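Local atomic coordinates of flagellar assembly protein FliH (Salmonella typhimurium, PDB entry 5B0O), a protein that is needed for flagellar assembly and regrowth and belongs to the bacterial flagellar protein export apparatus in the cytoplasm. Residues P73-H78 against C111-D116. Residues are numbered along the deposited sequence; the frame is centred on the assembly and turned at random.
Sequences PQLRVH and CKVSAD
Strands 74-77 and 112-114 are the antiparallel central pair of the mixed four-stranded sheet in the C-terminal part of FliH, with strand 99-102 beyond the first and strand 119-121 beyond the second. Q74 with S114 and R76 with K112 are hydrogen-bonded pairs: Q74 N gives to S114 O at 2.8 Å and S114 N returns the bond to Q74 O, then R76 N reaches K112 O and K112 N, at 3.2 Å, comes back to R76 O. Between them L75 faces V113 as a non-hydrogen-bonded pair, their CA atoms 4.3 Å apart.

The face carrying L75 and V113 is apolar and packs on helix 53-63, I59 touching L75 and L62 touching V113. With chi1 at 166°, L75 sets CG beside its own carbonyl carbon, which brings CD1 over to the facing segment, 3.6 Å from C111 CB and 4.0 Å from V113 CG2. V77 adds CG2 against the same C111 CB.

The face carrying Q74, R76, K112 and S114 is polar. R76, extended from CG to NE, rises off the sheet and leans back along the strand, where the extended Q74 side chain comes up to meet it; NE and NH2 grip Q74 OE1 side-on. The NH2 bond, 2.6 Å long, lies in the amide carbonyl plane, whereas NE approaches from above it. Two bonds to one oxygen probably limit rotation of the guanidinium. Across the strands, S114 OG sits over the centre of one guanidinium face, 3.2 Å from R76 CZ, without a hydrogen bond to NE or NH2.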
# COMPACT_ATOMS: atom_id res chain seq x y z
N PRO E 73 -0.50 16.96 38.40
CA PRO E 73 -1.30 17.32 37.22
C PRO E 73 -1.65 18.79 37.21
O PRO E 73 -1.94 19.35 38.27
CB PRO E 73 -2.58 16.49 37.42
CG PRO E 73 -2.17 15.37 38.31
CD PRO E 73 -1.18 15.97 39.25
N GLN E 74 -1.60 19.41 36.04
CA GLN E 74 -2.02 20.80 35.88
C GLN E 74 -2.87 20.96 34.62
O GLN E 74 -2.47 20.56 33.53
CB GLN E 74 -0.82 21.74 35.85
CG GLN E 74 -0.19 21.94 34.47
CD GLN E 74 1.07 22.80 34.52
OE1 GLN E 74 1.83 22.88 33.55
NE2 GLN E 74 1.30 23.44 35.66
N LEU E 75 -4.08 21.51 34.79
CA LEU E 75 -4.96 21.81 33.67
C LEU E 75 -4.67 23.22 33.17
O LEU E 75 -4.49 24.14 33.97
CB LEU E 75 -6.43 21.70 34.09
CG LEU E 75 -7.51 22.28 33.17
CD1 LEU E 75 -7.54 21.55 31.85
CD2 LEU E 75 -8.87 22.20 33.83
N ARG E 76 -4.61 23.37 31.85
CA ARG E 76 -4.32 24.66 31.25
C ARG E 76 -5.42 25.02 30.26
O ARG E 76 -5.83 24.18 29.45
CB ARG E 76 -3.00 24.62 30.49
CG ARG E 76 -1.81 24.19 31.30
CD ARG E 76 -0.61 23.98 30.40
NE ARG E 76 0.46 23.25 31.08
CZ ARG E 76 1.54 22.78 30.47
NH1 ARG E 76 1.69 22.96 29.16
NH2 ARG E 76 2.47 22.12 31.16
N VAL E 77 -5.88 26.26 30.34
CA VAL E 77 -6.83 26.78 29.37
C VAL E 77 -6.43 28.20 29.02
O VAL E 77 -5.60 28.81 29.71
CB VAL E 77 -8.26 26.76 29.92
CG1 VAL E 77 -9.24 27.09 28.82
CG2 VAL E 77 -8.58 25.40 30.49
N HIS E 78 -6.99 28.73 27.94
CA HIS E 78 -6.74 30.11 27.56
C HIS E 78 -7.22 31.02 28.68
O HIS E 78 -8.31 30.83 29.22
CB HIS E 78 -7.48 30.45 26.27
CG HIS E 78 -7.03 31.73 25.63
ND1 HIS E 78 -7.88 32.53 24.89
CD2 HIS E 78 -5.82 32.33 25.60
CE1 HIS E 78 -7.21 33.58 24.45
NE2 HIS E 78 -5.96 33.48 24.86
N CYS E 111 -8.44 22.44 26.03
CA CYS E 111 -7.57 22.39 27.20
C CYS E 111 -6.54 21.27 27.11
O CYS E 111 -6.63 20.39 26.25
CB CYS E 111 -8.41 22.17 28.44
SG CYS E 111 -9.28 20.60 28.39
N LYS E 112 -5.55 21.32 27.98
CA LYS E 112 -4.62 20.22 28.13
C LYS E 112 -4.35 19.98 29.61
O LYS E 112 -4.24 20.93 30.38
CB LYS E 112 -3.29 20.49 27.41
CG LYS E 112 -3.38 20.62 25.90
CD LYS E 112 -1.99 20.74 25.29
CE LYS E 112 -2.05 21.30 23.88
NZ LYS E 112 -0.77 21.07 23.16
N VAL E 113 -4.24 18.71 29.99
CA VAL E 113 -3.83 18.34 31.34
C VAL E 113 -2.43 17.76 31.28
O VAL E 113 -2.17 16.82 30.53
CB VAL E 113 -4.77 17.28 31.93
CG1 VAL E 113 -4.40 17.01 33.37
CG2 VAL E 113 -6.21 17.74 31.82
N SER E 114 -1.51 18.32 32.06
CA SER E 114 -0.13 17.89 32.00
C SER E 114 0.35 17.33 33.33
O SER E 114 0.14 17.94 34.37
CB SER E 114 0.75 19.07 31.59
OG SER E 114 0.08 19.90 30.68
N ALA E 115 0.99 16.17 33.29
CA ALA E 115 1.65 15.61 34.47
C ALA E 115 2.98 15.00 34.05
O ALA E 115 3.30 14.94 32.87
CB ALA E 115 0.77 14.56 35.11
N ASP E 116 3.74 14.51 35.02
CA ASP E 116 5.03 13.92 34.73
C ASP E 116 4.88 12.72 33.80
O ASP E 116 5.67 12.54 32.88
CB ASP E 116 5.75 13.49 36.02
CG ASP E 116 5.98 14.66 36.98
OD1 ASP E 116 5.99 15.82 36.52
OD2 ASP E 116 6.17 14.41 38.20